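Local coordinates for protein putative endo-1,4-beta-xylanase (Bacteroides thetaiotaomicron VPI-5482, PDB 5MSX) that probably hydrolyses glycosidic bonds in plant pectin as a family 43 glycoside hydrolase, likely acting as an arabinofuranosidase, at residues Ile245-Ile255 with Ile301-Asp309; Phe205-Leu214 with Leu293-Ile301. All blocks are in the same frame, centred on the assembly; numbering follows the deposited sequence.

In the fold
The two contacts follow one principle: a long connection leaving strand 287-293 is fastened to successive parts of the same four-stranded antiparallel blade in the five-bladed propeller characteristic of GH43 enzymes. Contact 2 comes first along that connection and is mainly buried, with 293-301 laid over the inner hairpin 203-217 through aromatic rings, a stacked arginine and one buried tyrosine hydroxyl. Contact 1 carries on from the shared Ile301 to the outermost strand 245-247 and the loop beyond it, where burial is partial and backbone carbonyls, waters and a salt bridge do more of the work. Ile246 packs on Leu214 and Val304 on Leu293, joining the two contacts.

Contact 1: Ile245-Ile255 with Ile301-Asp309; sequences IISTTNYERGI and IRPVELTMD. With EDO (1,2-ethanediol), chain B; EDO (1,2-ethanediol), chain D.
Ile246 and Pro303 bring their backbones together where the outermost strand of a propeller blade, 245-247, meets the extended connection 301-309. A hydrogen bond runs from Val304 N to Ile246 O over 2.8 Å. Beside this bond the packing is apolar: Ile246 CG2 rests on Ile301 CG2 at 3.8 Å, and both residues lean on Leu214. A second apolar patch forms farther along, where Ile255 and Met308 run past each other in opposite senses, Ile255 CG1 3.9 Å from Met308 CG. Ile255 CD1 presses on Thr307 CA at 3.5 Å, and Leu306 CD1 comes to 3.3 Å from Thr248 O. Between the patches, one water accepts from both Asn250 ND2 and Leu306 N.

The solvent side is looser and polar. Arg253 stands in a loop closed by the Asn250-Ile255 backbone pair, with Asn250 OD1 accepting from Arg253 N in an Asx motif. With CG anti to the carbonyl carbon (chi1 -68°) and the chain extended to NE, its guanidinium reaches 301-309 end-on. NH1 and NH2 converge on Glu305 OE1 in a salt bridge, the flat groups turned 44° apart. Arg253 NH1 also donates to Leu306 O at 2.7 Å, from above the plane of that carbonyl.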
loop_
_atom_site.group_PDB
_atom_site.type_symbol
_atom_site.label_atom_id
_atom_site.label_comp_id
_atom_site.label_asym_id
_atom_site.label_seq_id
_atom_site.Cartn_x
_atom_site.Cartn_y
_atom_site.Cartn_z
ATOM N N ILE C 245 -19.703 -21.926 23.664
ATOM C CA ILE C 245 -19.081 -23.051 22.969
ATOM C C ILE C 245 -19.843 -23.295 21.670
ATOM O O ILE C 245 -20.989 -23.693 21.677
ATOM C CB ILE C 245 -19.073 -24.336 23.799
ATOM C CG1 ILE C 245 -18.256 -24.148 25.094
ATOM C CG2 ILE C 245 -18.505 -25.490 22.992
ATOM C CD1 ILE C 245 -16.759 -24.241 24.955
ATOM N N ILE C 246 -19.184 -23.068 20.552
ATOM C CA ILE C 246 -19.869 -23.170 19.281
ATOM C C ILE C 246 -19.567 -24.441 18.490
ATOM O O ILE C 246 -20.329 -24.749 17.618
ATOM C CB ILE C 246 -19.744 -21.906 18.428
ATOM C CG1 ILE C 246 -18.307 -21.612 18.054
ATOM C CG2 ILE C 246 -20.365 -20.717 19.167
ATOM C CD1 ILE C 246 -18.151 -20.276 17.368
ATOM N N SER C 247 -18.481 -25.150 18.785
ATOM C CA SER C 247 -18.228 -26.466 18.199
ATOM C C SER C 247 -17.620 -27.350 19.238
ATOM O O SER C 247 -16.796 -26.896 20.026
ATOM C CB SER C 247 -17.340 -26.409 16.955
ATOM O OG SER C 247 -15.994 -26.129 17.256
ATOM N N THR C 248 -18.069 -28.598 19.272
ATOM C CA THR C 248 -17.615 -29.576 20.252
ATOM C C THR C 248 -17.949 -30.983 19.749
ATOM O O THR C 248 -18.805 -31.134 18.886
ATOM C CB THR C 248 -18.250 -29.323 21.648
ATOM O OG1 THR C 248 -17.590 -30.143 22.613
ATOM C CG2 THR C 248 -19.776 -29.648 21.681
ATOM N N THR C 249 -17.269 -31.999 20.272
ATOM C CA THR C 249 -17.554 -33.396 19.918
ATOM C C THR C 249 -19.061 -33.706 19.999
ATOM O O THR C 249 -19.737 -33.294 20.948
ATOM C CB THR C 249 -16.737 -34.373 20.790
ATOM O OG1 THR C 249 -15.358 -34.281 20.409
ATOM C CG2 THR C 249 -17.242 -35.863 20.649
ATOM N N ASN C 250 -19.579 -34.333 18.942
ATOM C CA ASN C 250 -20.952 -34.859 18.903
ATOM C C ASN C 250 -20.839 -36.393 18.820
ATOM O O ASN C 250 -20.586 -36.982 17.733
ATOM C CB ASN C 250 -21.696 -34.293 17.715
ATOM C CG ASN C 250 -23.159 -34.732 17.676
ATOM O OD1 ASN C 250 -23.495 -35.869 18.018
ATOM N ND2 ASN C 250 -24.020 -33.847 17.204
ATOM N N TYR C 251 -20.999 -37.027 19.977
ATOM C CA TYR C 251 -20.801 -38.465 20.136
ATOM C C TYR C 251 -21.797 -39.245 19.276
ATOM O O TYR C 251 -21.424 -40.181 18.581
ATOM C CB TYR C 251 -20.930 -38.863 21.620
ATOM C CG TYR C 251 -19.743 -38.433 22.448
ATOM C CD1 TYR C 251 -18.572 -39.184 22.441
ATOM C CD2 TYR C 251 -19.771 -37.272 23.223
ATOM C CE1 TYR C 251 -17.467 -38.801 23.182
ATOM C CE2 TYR C 251 -18.661 -36.885 23.966
ATOM C CZ TYR C 251 -17.522 -37.662 23.929
ATOM O OH TYR C 251 -16.414 -37.328 24.639
ATOM N N GLU C 252 -23.061 -38.828 19.335
ATOM C CA GLU C 252 -24.151 -39.427 18.553
ATOM C C GLU C 252 -23.886 -39.480 17.039
ATOM O O GLU C 252 -24.190 -40.477 16.395
ATOM C CB GLU C 252 -25.456 -38.657 18.787
ATOM N N ARG C 253 -23.354 -38.399 16.472
ATOM C CA ARG C 253 -23.006 -38.354 15.049
ATOM C C ARG C 253 -21.601 -38.823 14.741
ATOM O O ARG C 253 -21.231 -38.913 13.588
ATOM C CB ARG C 253 -23.231 -36.954 14.473
ATOM C CG ARG C 253 -24.709 -36.601 14.424
ATOM C CD ARG C 253 -24.962 -35.243 13.812
ATOM N NE ARG C 253 -26.235 -34.708 14.289
ATOM C CZ ARG C 253 -26.585 -33.419 14.338
ATOM N NH1 ARG C 253 -25.761 -32.447 13.955
ATOM N NH2 ARG C 253 -27.788 -33.091 14.810
ATOM N N GLY C 254 -20.820 -39.169 15.741
ATOM C CA GLY C 254 -19.446 -39.651 15.494
ATOM C C GLY C 254 -18.527 -38.554 14.924
ATOM O O GLY C 254 -17.757 -38.811 13.981
ATOM N N ILE C 255 -18.617 -37.340 15.488
ATOM C CA ILE C 255 -17.797 -36.192 15.046
ATOM C C ILE C 255 -16.966 -35.689 16.212
ATOM O O ILE C 255 -17.505 -35.107 17.144
ATOM C CB ILE C 255 -18.665 -35.076 14.431
ATOM C CG1 ILE C 255 -19.350 -35.619 13.160
ATOM C CG2 ILE C 255 -17.822 -33.826 14.092
ATOM C CD1 ILE C 255 -20.540 -34.802 12.702
ATOM N N ILE C 301 -23.885 -16.259 18.211
ATOM C CA ILE C 301 -23.705 -17.386 17.282
ATOM C C ILE C 301 -24.446 -18.602 17.822
ATOM O O ILE C 301 -24.309 -18.944 19.012
ATOM C CB ILE C 301 -22.211 -17.748 17.091
ATOM C CG1 ILE C 301 -21.445 -16.591 16.449
ATOM C CG2 ILE C 301 -22.057 -19.004 16.246
ATOM C CD1 ILE C 301 -19.933 -16.734 16.507
ATOM N N ARG C 302 -25.219 -19.262 16.962
ATOM C CA ARG C 302 -25.872 -20.509 17.364
ATOM C C ARG C 302 -24.847 -21.637 17.312
ATOM O O ARG C 302 -24.150 -21.767 16.300
ATOM C CB ARG C 302 -27.058 -20.829 16.456
ATOM C CG ARG C 302 -28.159 -19.748 16.481
ATOM C CD ARG C 302 -29.420 -20.136 15.691
ATOM N NE ARG C 302 -29.907 -21.466 16.074
ATOM C CZ ARG C 302 -30.445 -21.778 17.241
ATOM N NH1 ARG C 302 -30.646 -20.854 18.189
ATOM N NH2 ARG C 302 -30.803 -23.032 17.467
ATOM N N PRO C 303 -24.736 -22.449 18.387
ATOM C CA PRO C 303 -23.775 -23.572 18.325
ATOM C C PRO C 303 -23.984 -24.387 17.052
ATOM O O PRO C 303 -25.127 -24.656 16.665
ATOM C CB PRO C 303 -24.094 -24.378 19.592
ATOM C CG PRO C 303 -24.585 -23.353 20.551
ATOM C CD PRO C 303 -25.337 -22.328 19.727
ATOM N N VAL C 304 -22.892 -24.743 16.387
ATOM C CA VAL C 304 -22.967 -25.328 15.050
ATOM C C VAL C 304 -23.485 -26.759 15.107
ATOM O O VAL C 304 -23.041 -27.522 15.915
ATOM C CB VAL C 304 -21.592 -25.321 14.344
ATOM C CG1 VAL C 304 -21.698 -25.984 12.967
ATOM C CG2 VAL C 304 -21.099 -23.886 14.201
ATOM N N GLU C 305 -24.417 -27.092 14.219
ATOM C CA GLU C 305 -24.955 -28.442 14.103
ATOM C C GLU C 305 -24.006 -29.187 13.161
ATOM O O GLU C 305 -24.018 -28.953 11.958
ATOM C CB GLU C 305 -26.387 -28.410 13.541
ATOM C CG GLU C 305 -27.437 -27.941 14.559
ATOM C CD GLU C 305 -27.735 -28.997 15.624
ATOM O OE1 GLU C 305 -27.450 -30.201 15.405
ATOM O OE2 GLU C 305 -28.268 -28.644 16.694
ATOM N N LEU C 306 -23.154 -30.042 13.715
ATOM C CA LEU C 306 -22.109 -30.671 12.927
ATOM C C LEU C 306 -22.632 -31.927 12.212
ATOM O O LEU C 306 -23.340 -32.736 12.795
ATOM C CB LEU C 306 -20.909 -31.033 13.810
ATOM C CG LEU C 306 -20.326 -29.878 14.620
ATOM C CD1 LEU C 306 -19.394 -30.419 15.703
ATOM C CD2 LEU C 306 -19.606 -28.866 13.742
ATOM N N THR C 307 -22.280 -32.064 10.945
ATOM C CA THR C 307 -22.498 -33.271 10.174
ATOM C C THR C 307 -21.244 -33.490 9.341
ATOM O O THR C 307 -20.465 -32.553 9.109
ATOM C CB THR C 307 -23.706 -33.169 9.205
ATOM O OG1 THR C 307 -23.334 -32.410 8.044
ATOM C CG2 THR C 307 -24.957 -32.494 9.875
ATOM N N MET C 308 -21.091 -34.705 8.849
ATOM C CA MET C 308 -20.147 -34.965 7.783
ATOM C C MET C 308 -20.799 -35.034 6.389
ATOM O O MET C 308 -20.257 -35.691 5.504
ATOM C CB MET C 308 -19.378 -36.245 8.083
ATOM C CG MET C 308 -18.603 -36.188 9.398
ATOM S SD MET C 308 -17.822 -37.779 9.609
ATOM C CE MET C 308 -16.482 -37.450 10.745
ATOM N N ASP C 309 -21.928 -34.348 6.190
ATOM C CA ASP C 309 -22.659 -34.393 4.910
ATOM C C ASP C 309 -22.258 -33.277 3.965
ATOM O O ASP C 309 -22.443 -33.430 2.786
ATOM C CB ASP C 309 -24.164 -34.332 5.137
ATOM C CG ASP C 309 -24.659 -35.464 6.004
ATOM O OD1 ASP C 309 -24.165 -36.591 5.828
ATOM O OD2 ASP C 309 -25.537 -35.249 6.868
HETATM C C1 EDO B . -25.941 -22.850 13.330
HETATM O O1 EDO B . -24.632 -22.428 13.777
HETATM C C2 EDO B . -26.186 -24.332 13.109
HETATM O O2 EDO B . -25.246 -24.918 12.154
HETATM C C1 EDO D . -21.979 -24.043 27.658
HETATM O O1 EDO D . -23.353 -23.670 27.620
HETATM C C2 EDO D . -21.220 -23.083 26.776
HETATM O O2 EDO D . -21.741 -23.062 25.437
HETATM O O HOH W 1 -21.277 -27.972 18.155
HETATM O O HOH W 2 -23.351 -31.154 16.577
#

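Contact 2: Phe205-Leu214 with Leu293-Ile301; sequences FKRKGIYYYL and LKFNEDGTI. With EDO (1,2-ethanediol), chain B.
A beta hairpin, strands 203-207 and 210-217 joined by a type I' turn, forms the inner half of a propeller blade, and the connection 293-301 folds over it. Phe295 is wedged among three hairpin side chains. Over one of its faces lies Arg207, whose chain, extended from CG to NE with CG anti to the backbone N (chi1 173°), sets CD 3.7 Å from the ring centroid and the guanidinium flat on the ring, planes 8° apart, in an off-centre cation-pi contact. Phe205 CE2 meets the edge of the same ring at 3.8 Å from Phe295 CZ, and Phe295 CE2 sits over one face of Tyr212, whose other face carries Ile210 CG2.

The phenol is held by its hydroxyl: Tyr212 OH donates to Gly299 O, which lies near the ring plane, in a very short bond of 2.5 Å. Gly299 closes a type I turn, and Ile210 CD1 packs 3.9 Å from Gly299 CA. Asp298 OD1 accepts from both Thr300 N and Thr300 OG1, the first bond making an Asx turn.

Around this core, Asp270 holds Arg207 NH2 in a salt bridge, Tyr272 of strand 272-278 meets Phe295 edge-to-face, and strand 224-230 pairs with 210-217 on the way to 245-247.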
loop_
_atom_site.group_PDB
_atom_site.type_symbol
_atom_site.label_atom_id
_atom_site.label_comp_id
_atom_site.label_asym_id
_atom_site.label_seq_id
_atom_site.Cartn_x
_atom_site.Cartn_y
_atom_site.Cartn_z
ATOM N N PHE C 205 -13.998 -12.144 12.466
ATOM C CA PHE C 205 -14.809 -11.497 11.444
ATOM C C PHE C 205 -15.786 -10.482 12.051
ATOM O O PHE C 205 -16.077 -10.491 13.267
ATOM C CB PHE C 205 -15.546 -12.511 10.573
ATOM C CG PHE C 205 -16.570 -13.302 11.312
ATOM C CD1 PHE C 205 -16.206 -14.463 11.989
ATOM C CD2 PHE C 205 -17.905 -12.894 11.354
ATOM C CE1 PHE C 205 -17.171 -15.195 12.690
ATOM C CE2 PHE C 205 -18.846 -13.619 12.089
ATOM C CZ PHE C 205 -18.472 -14.753 12.756
ATOM N N LYS C 206 -16.291 -9.620 11.171
ATOM C CA LYS C 206 -17.217 -8.569 11.531
ATOM C C LYS C 206 -18.531 -8.811 10.783
ATOM O O LYS C 206 -18.512 -8.981 9.578
ATOM C CB LYS C 206 -16.659 -7.211 11.128
ATOM C CG LYS C 206 -17.500 -6.025 11.598
ATOM C CD LYS C 206 -16.933 -4.710 11.079
ATOM C CE LYS C 206 -17.450 -3.508 11.866
ATOM N NZ LYS C 206 -16.717 -2.333 11.342
ATOM N N ARG C 207 -19.660 -8.788 11.488
ATOM C CA ARG C 207 -20.968 -8.900 10.851
ATOM C C ARG C 207 -21.973 -7.933 11.488
ATOM O O ARG C 207 -22.190 -7.984 12.704
ATOM C CB ARG C 207 -21.491 -10.331 10.961
ATOM C CG ARG C 207 -22.933 -10.520 10.467
ATOM C CD ARG C 207 -23.346 -11.967 10.569
ATOM N NE ARG C 207 -24.714 -12.250 10.113
ATOM C CZ ARG C 207 -25.817 -12.047 10.841
ATOM N NH1 ARG C 207 -25.782 -11.491 12.057
ATOM N NH2 ARG C 207 -26.987 -12.398 10.334
ATOM N N LYS C 208 -22.576 -7.069 10.660
ATOM C CA LYS C 208 -23.597 -6.099 11.117
ATOM C C LYS C 208 -23.149 -5.306 12.332
ATOM O O LYS C 208 -23.843 -5.242 13.330
ATOM C CB LYS C 208 -24.921 -6.824 11.403
ATOM C CG LYS C 208 -25.493 -7.459 10.152
ATOM C CD LYS C 208 -26.774 -8.220 10.397
ATOM C CE LYS C 208 -27.265 -8.798 9.076
ATOM N NZ LYS C 208 -28.690 -9.229 9.123
ATOM N N GLY C 209 -21.938 -4.758 12.256
ATOM C CA GLY C 209 -21.361 -3.972 13.340
ATOM C C GLY C 209 -20.828 -4.712 14.557
ATOM O O GLY C 209 -20.381 -4.059 15.495
ATOM N N ILE C 210 -20.873 -6.050 14.569
ATOM C CA ILE C 210 -20.370 -6.832 15.684
ATOM C C ILE C 210 -19.090 -7.570 15.252
ATOM O O ILE C 210 -19.045 -8.189 14.194
ATOM C CB ILE C 210 -21.430 -7.831 16.201
ATOM C CG1 ILE C 210 -22.740 -7.090 16.509
ATOM C CG2 ILE C 210 -20.927 -8.591 17.431
ATOM C CD1 ILE C 210 -23.878 -7.985 17.010
ATOM N N TYR C 211 -18.068 -7.456 16.083
ATOM C CA TYR C 211 -16.798 -8.134 15.938
ATOM C C TYR C 211 -16.839 -9.466 16.698
ATOM O O TYR C 211 -17.260 -9.502 17.850
ATOM C CB TYR C 211 -15.677 -7.258 16.501
ATOM C CG TYR C 211 -15.461 -5.916 15.828
ATOM C CD1 TYR C 211 -14.885 -5.823 14.553
ATOM C CD2 TYR C 211 -15.770 -4.733 16.485
ATOM C CE1 TYR C 211 -14.663 -4.601 13.955
ATOM C CE2 TYR C 211 -15.561 -3.495 15.884
ATOM C CZ TYR C 211 -15.002 -3.432 14.636
ATOM O OH TYR C 211 -14.750 -2.203 14.068
ATOM N N TYR C 212 -16.432 -10.544 16.024
ATOM C CA TYR C 212 -16.464 -11.917 16.547
ATOM C C TYR C 212 -15.061 -12.476 16.620
ATOM O O TYR C 212 -14.368 -12.538 15.614
ATOM C CB TYR C 212 -17.317 -12.809 15.645
ATOM C CG TYR C 212 -18.771 -12.440 15.645
ATOM C CD1 TYR C 212 -19.287 -11.503 14.738
ATOM C CD2 TYR C 212 -19.641 -12.994 16.567
ATOM C CE1 TYR C 212 -20.628 -11.154 14.741
ATOM C CE2 TYR C 212 -20.981 -12.627 16.592
ATOM C CZ TYR C 212 -21.474 -11.726 15.660
ATOM O OH TYR C 212 -22.821 -11.352 15.695
ATOM N N TYR C 213 -14.633 -12.855 17.826
ATOM C CA TYR C 213 -13.356 -13.508 18.047
ATOM C C TYR C 213 -13.600 -14.942 18.525
ATOM O O TYR C 213 -14.024 -15.164 19.651
ATOM C CB TYR C 213 -12.510 -12.745 19.093
ATOM C CG TYR C 213 -11.215 -13.428 19.342
ATOM C CD1 TYR C 213 -10.243 -13.414 18.382
ATOM C CD2 TYR C 213 -10.981 -14.146 20.517
ATOM C CE1 TYR C 213 -9.076 -14.112 18.541
ATOM C CE2 TYR C 213 -9.793 -14.838 20.704
ATOM C CZ TYR C 213 -8.851 -14.833 19.708
ATOM O OH TYR C 213 -7.646 -15.480 19.834
ATOM N N LEU C 214 -13.300 -15.895 17.656
ATOM C CA LEU C 214 -13.435 -17.324 17.935
ATOM C C LEU C 214 -12.048 -17.877 18.164
ATOM O O LEU C 214 -11.127 -17.549 17.409
ATOM C CB LEU C 214 -14.057 -18.066 16.719
ATOM C CG LEU C 214 -15.552 -17.895 16.403
ATOM C CD1 LEU C 214 -15.956 -16.455 16.189
ATOM C CD2 LEU C 214 -15.878 -18.720 15.165
ATOM N N LEU C 293 -23.323 -21.785 9.534
ATOM C CA LEU C 293 -23.174 -21.020 10.747
ATOM C C LEU C 293 -24.322 -19.995 10.757
ATOM O O LEU C 293 -24.511 -19.232 9.801
ATOM C CB LEU C 293 -21.810 -20.325 10.793
ATOM C CG LEU C 293 -21.589 -19.528 12.099
ATOM C CD1 LEU C 293 -20.740 -20.336 13.044
ATOM C CD2 LEU C 293 -20.936 -18.212 11.843
ATOM N N LYS C 294 -25.071 -19.998 11.859
ATOM C CA LYS C 294 -26.260 -19.154 12.011
ATOM C C LYS C 294 -26.152 -18.314 13.272
ATOM O O LYS C 294 -25.404 -18.633 14.219
ATOM C CB LYS C 294 -27.535 -19.999 12.060
ATOM C CG LYS C 294 -27.806 -20.732 10.754
ATOM C CD LYS C 294 -29.154 -21.427 10.775
ATOM C CE LYS C 294 -29.348 -22.267 9.526
ATOM N NZ LYS C 294 -30.797 -22.500 9.278
ATOM N N PHE C 295 -26.909 -17.224 13.253
ATOM C CA PHE C 295 -26.917 -16.244 14.320
ATOM C C PHE C 295 -28.352 -16.082 14.829
ATOM O O PHE C 295 -29.318 -16.188 14.058
ATOM C CB PHE C 295 -26.398 -14.881 13.821
ATOM C CG PHE C 295 -25.006 -14.925 13.252
ATOM C CD1 PHE C 295 -24.796 -15.278 11.930
ATOM C CD2 PHE C 295 -23.908 -14.604 14.037
ATOM C CE1 PHE C 295 -23.508 -15.350 11.402
ATOM C CE2 PHE C 295 -22.620 -14.649 13.522
ATOM C CZ PHE C 295 -22.414 -15.036 12.202
ATOM N N ASN C 296 -28.470 -15.799 16.118
ATOM C CA ASN C 296 -29.720 -15.335 16.702
ATOM C C ASN C 296 -29.842 -13.848 16.448
ATOM O O ASN C 296 -28.863 -13.182 16.022
ATOM C CB ASN C 296 -29.727 -15.598 18.172
ATOM C CG ASN C 296 -29.593 -17.058 18.499
ATOM O OD1 ASN C 296 -30.381 -17.883 18.027
ATOM N ND2 ASN C 296 -28.619 -17.392 19.347
ATOM N N GLU C 297 -31.032 -13.294 16.685
ATOM C CA GLU C 297 -31.271 -11.885 16.345
ATOM C C GLU C 297 -30.375 -10.897 17.097
ATOM O O GLU C 297 -29.997 -9.856 16.534
ATOM C CB GLU C 297 -32.740 -11.485 16.556
ATOM C CG GLU C 297 -33.056 -9.984 16.309
ATOM C CD GLU C 297 -32.680 -9.475 14.908
ATOM O OE1 GLU C 297 -32.311 -10.286 14.009
ATOM O OE2 GLU C 297 -32.758 -8.233 14.675
ATOM N N ASP C 298 -30.062 -11.197 18.364
ATOM C CA ASP C 298 -29.116 -10.356 19.135
ATOM C C ASP C 298 -27.634 -10.407 18.661
ATOM O O ASP C 298 -26.782 -9.734 19.246
ATOM C CB ASP C 298 -29.209 -10.643 20.648
ATOM C CG ASP C 298 -28.791 -12.104 21.058
ATOM O OD1 ASP C 298 -28.352 -12.945 20.233
ATOM O OD2 ASP C 298 -28.929 -12.415 22.267
ATOM N N GLY C 299 -27.326 -11.172 17.610
ATOM C CA GLY C 299 -25.957 -11.321 17.139
ATOM C C GLY C 299 -25.202 -12.503 17.727
ATOM O O GLY C 299 -24.096 -12.773 17.268
ATOM N N THR C 300 -25.763 -13.221 18.714
ATOM C CA THR C 300 -25.037 -14.380 19.258
ATOM C C THR C 300 -24.974 -15.486 18.204
ATOM O O THR C 300 -25.899 -15.608 17.396
ATOM C CB THR C 300 -25.635 -14.992 20.548
ATOM O OG1 THR C 300 -27.027 -15.212 20.377
ATOM C CG2 THR C 300 -25.352 -14.122 21.750
ATOM N N ILE C 301 -23.885 -16.259 18.211
ATOM C CA ILE C 301 -23.705 -17.386 17.282
ATOM C C ILE C 301 -24.446 -18.602 17.822
ATOM O O ILE C 301 -24.309 -18.944 19.012
ATOM C CB ILE C 301 -22.211 -17.748 17.091
ATOM C CG1 ILE C 301 -21.445 -16.591 16.449
ATOM C CG2 ILE C 301 -22.057 -19.004 16.246
ATOM C CD1 ILE C 301 -19.933 -16.734 16.507
HETATM C C1 EDO B . -25.941 -22.850 13.330
HETATM O O1 EDO B . -24.632 -22.428 13.777
HETATM C C2 EDO B . -26.186 -24.332 13.109
HETATM O O2 EDO B . -25.246 -24.918 12.154
HETATM O O HOH W 3 -28.174 -11.966 13.529
#